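Local coordinates for protein UDP-galactopyranose mutase (Deinococcus radiodurans, PDB 3HDQ) that probably interconverts UDP-galactopyranose and UDP-galactofuranose, using a bound flavin-adenine dinucleotide as cofactor, at residues A[94-98]-A[377-381]. Residues are numbered along the deposited sequence; the frame is centred on the assembly and turned at random.
Sequences VFEYL and VAQAL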
ATOM      1  N   VAL A  94     -19.342   2.015 -17.475  1.00 25.40           N
ATOM      2  CA  VAL A  94     -18.004   1.787 -16.918  1.00 24.02           C
ATOM      3  C   VAL A  94     -17.710   2.914 -15.934  1.00 28.37           C
ATOM      4  O   VAL A  94     -17.279   2.667 -14.809  1.00 23.97           O
ATOM      5  CB  VAL A  94     -16.896   1.761 -17.989  1.00 22.83           C
ATOM      6  CG1 VAL A  94     -15.482   1.793 -17.337  1.00 19.17           C
ATOM      7  CG2 VAL A  94     -17.059   0.542 -18.892  1.00 23.62           C
ATOM      8  N   PHE A  95     -17.965   4.151 -16.354  1.00 24.73           N
ATOM      9  CA  PHE A  95     -17.727   5.283 -15.474  1.00 29.40           C
ATOM     10  C   PHE A  95     -18.532   5.176 -14.168  1.00 30.18           C
ATOM     11  O   PHE A  95     -17.999   5.401 -13.079  1.00 29.34           O
ATOM     12  CB  PHE A  95     -17.958   6.623 -16.182  1.00 26.38           C
ATOM     13  CG  PHE A  95     -17.621   7.809 -15.327  1.00 32.20           C
ATOM     14  CD1 PHE A  95     -18.621   8.551 -14.716  1.00 33.47           C
ATOM     15  CD2 PHE A  95     -16.295   8.159 -15.103  1.00 29.26           C
ATOM     16  CE1 PHE A  95     -18.307   9.632 -13.909  1.00 28.79           C
ATOM     17  CE2 PHE A  95     -15.972   9.228 -14.295  1.00 34.35           C
ATOM     18  CZ  PHE A  95     -16.981   9.972 -13.698  1.00 35.27           C
ATOM     19  N   GLU A  96     -19.799   4.794 -14.261  1.00 25.88           N
ATOM     20  CA  GLU A  96     -20.598   4.664 -13.047  1.00 29.22           C
ATOM     21  C   GLU A  96     -20.165   3.478 -12.169  1.00 28.68           C
ATOM     22  O   GLU A  96     -20.114   3.585 -10.946  1.00 30.10           O
ATOM     23  CB  GLU A  96     -22.098   4.642 -13.373  1.00 32.17           C
ATOM     24  CG  GLU A  96     -22.561   5.988 -13.963  1.00 36.07           C
ATOM     25  CD  GLU A  96     -24.066   6.150 -14.047  1.00 38.81           C
ATOM     26  OE1 GLU A  96     -24.780   5.139 -14.224  1.00 42.89           O
ATOM     27  OE2 GLU A  96     -24.530   7.304 -13.945  1.00 41.75           O
ATOM     28  N   TYR A  97     -19.823   2.359 -12.792  1.00 26.08           N
ATOM     29  CA  TYR A  97     -19.343   1.208 -12.047  1.00 26.16           C
ATOM     30  C   TYR A  97     -18.140   1.582 -11.174  1.00 26.60           C
ATOM     31  O   TYR A  97     -18.145   1.381  -9.960  1.00 23.95           O
ATOM     32  CB  TYR A  97     -18.983   0.077 -12.999  1.00 27.56           C
ATOM     33  CG  TYR A  97     -18.264  -1.040 -12.312  1.00 29.39           C
ATOM     34  CD1 TYR A  97     -18.962  -1.974 -11.562  1.00 25.68           C
ATOM     35  CD2 TYR A  97     -16.884  -1.151 -12.392  1.00 25.17           C
ATOM     36  CE1 TYR A  97     -18.309  -2.987 -10.913  1.00 25.96           C
ATOM     37  CE2 TYR A  97     -16.224  -2.160 -11.750  1.00 27.47           C
ATOM     38  CZ  TYR A  97     -16.940  -3.082 -11.007  1.00 25.64           C
ATOM     39  OH  TYR A  97     -16.278  -4.100 -10.354  1.00 23.50           O
ATOM     40  N   LEU A  98     -17.125   2.158 -11.800  1.00 26.19           N
ATOM     41  CA  LEU A  98     -15.932   2.601 -11.094  1.00 25.15           C
ATOM     42  C   LEU A  98     -16.233   3.644 -10.013  1.00 26.63           C
ATOM     43  O   LEU A  98     -15.521   3.730  -9.014  1.00 29.29           O
ATOM     44  CB  LEU A  98     -14.917   3.155 -12.092  1.00 21.01           C
ATOM     45  CG  LEU A  98     -13.716   2.281 -12.443  1.00 28.33           C
ATOM     46  CD1 LEU A  98     -13.949   0.810 -12.135  1.00 22.12           C
ATOM     47  CD2 LEU A  98     -13.310   2.495 -13.892  1.00 20.71           C
ATOM     48  N   VAL A 377     -12.305  -2.951 -18.257  1.00 22.63           N
ATOM     49  CA  VAL A 377     -13.436  -2.995 -17.336  1.00 23.58           C
ATOM     50  C   VAL A 377     -14.700  -3.505 -18.057  1.00 24.93           C
ATOM     51  O   VAL A 377     -15.392  -4.398 -17.569  1.00 25.29           O
ATOM     52  CB  VAL A 377     -13.706  -1.636 -16.651  1.00 25.22           C
ATOM     53  CG1 VAL A 377     -14.990  -1.698 -15.854  1.00 23.19           C
ATOM     54  CG2 VAL A 377     -12.545  -1.243 -15.731  1.00 20.84           C
ATOM     55  N   ALA A 378     -14.980  -2.958 -19.233  1.00 25.42           N
ATOM     56  CA  ALA A 378     -16.159  -3.363 -20.000  1.00 29.27           C
ATOM     57  C   ALA A 378     -16.088  -4.838 -20.366  1.00 24.90           C
ATOM     58  O   ALA A 378     -17.096  -5.537 -20.332  1.00 24.94           O
ATOM     59  CB  ALA A 378     -16.313  -2.502 -21.273  1.00 21.18           C
ATOM     60  N   GLN A 379     -14.893  -5.301 -20.726  1.00 24.47           N
ATOM     61  CA  GLN A 379     -14.695  -6.718 -21.032  1.00 29.72           C
ATOM     62  C   GLN A 379     -15.017  -7.583 -19.811  1.00 29.37           C
ATOM     63  O   GLN A 379     -15.716  -8.595 -19.917  1.00 29.20           O
ATOM     64  CB  GLN A 379     -13.262  -6.996 -21.518  1.00 28.20           C
ATOM     65  CG  GLN A 379     -13.094  -8.361 -22.196  1.00 27.36           C
ATOM     66  CD  GLN A 379     -11.634  -8.741 -22.451  1.00 36.89           C
ATOM     67  OE1 GLN A 379     -10.757  -8.497 -21.616  1.00 38.02           O
ATOM     68  NE2 GLN A 379     -11.374  -9.351 -23.611  1.00 34.23           N
ATOM     69  N   ALA A 380     -14.500  -7.180 -18.656  1.00 26.96           N
ATOM     70  CA  ALA A 380     -14.694  -7.937 -17.421  1.00 24.22           C
ATOM     71  C   ALA A 380     -16.170  -7.996 -16.999  1.00 27.23           C
ATOM     72  O   ALA A 380     -16.658  -9.044 -16.574  1.00 25.01           O
ATOM     73  CB  ALA A 380     -13.815  -7.361 -16.297  1.00 22.52           C
ATOM     74  N   LEU A 381     -16.876  -6.871 -17.126  1.00 29.18           N
ATOM     75  CA  LEU A 381     -18.295  -6.814 -16.789  1.00 27.06           C
ATOM     76  C   LEU A 381     -19.078  -7.732 -17.706  1.00 28.84           C
ATOM     77  O   LEU A 381     -20.006  -8.404 -17.267  1.00 31.77           O
ATOM     78  CB  LEU A 381     -18.844  -5.390 -16.902  1.00 20.70           C
ATOM     79  CG  LEU A 381     -18.272  -4.384 -15.900  1.00 29.38           C
ATOM     80  CD1 LEU A 381     -18.825  -2.989 -16.175  1.00 28.64           C
ATOM     81  CD2 LEU A 381     -18.571  -4.820 -14.472  1.00 25.37           C
TER
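V377 meets three residues of the facing helix with its two methyl groups, and the tight part of the contact gathers round it. Its CG1, held anti to the backbone N (chi1 173°), lies 3.8 Å from CG1 of V94 and also reaches the Y97 ring, where CD2 is 4.0 Å away and the approach is oblique. CG2 takes the other direction, toward the end of L98, whose CD2 lies 4.2 Å from it. L381, one turn beyond V377, covers one face of the tyrosine: its CD2 sits 4.1 Å from the centroid of the Y97 ring, 12° off the ring normal, a CH-pi contact. No hydrogen bond joins the segments; the Y97 hydroxyl is hydrogen-bonded to the E46 carboxylate of helix 39-50. That helix follows the first strand of the Rossmann-like FAD-binding fold and supplies further apolar neighbours: V43 touches Y97 and L381, and F39, which binds FAD, packs against V377. The axes of segments 94-98 and 377-381, on helices 92-99 and 373-388, cross at 82° and approach to 10.8 Å, and the V377 side chain comes within about 8 Å of the bound FAD. On the more open side, where A378 is partly exposed, as L381 is too, the contact thins to CG2 of V94 against A378, with its CB 3.9 Å away.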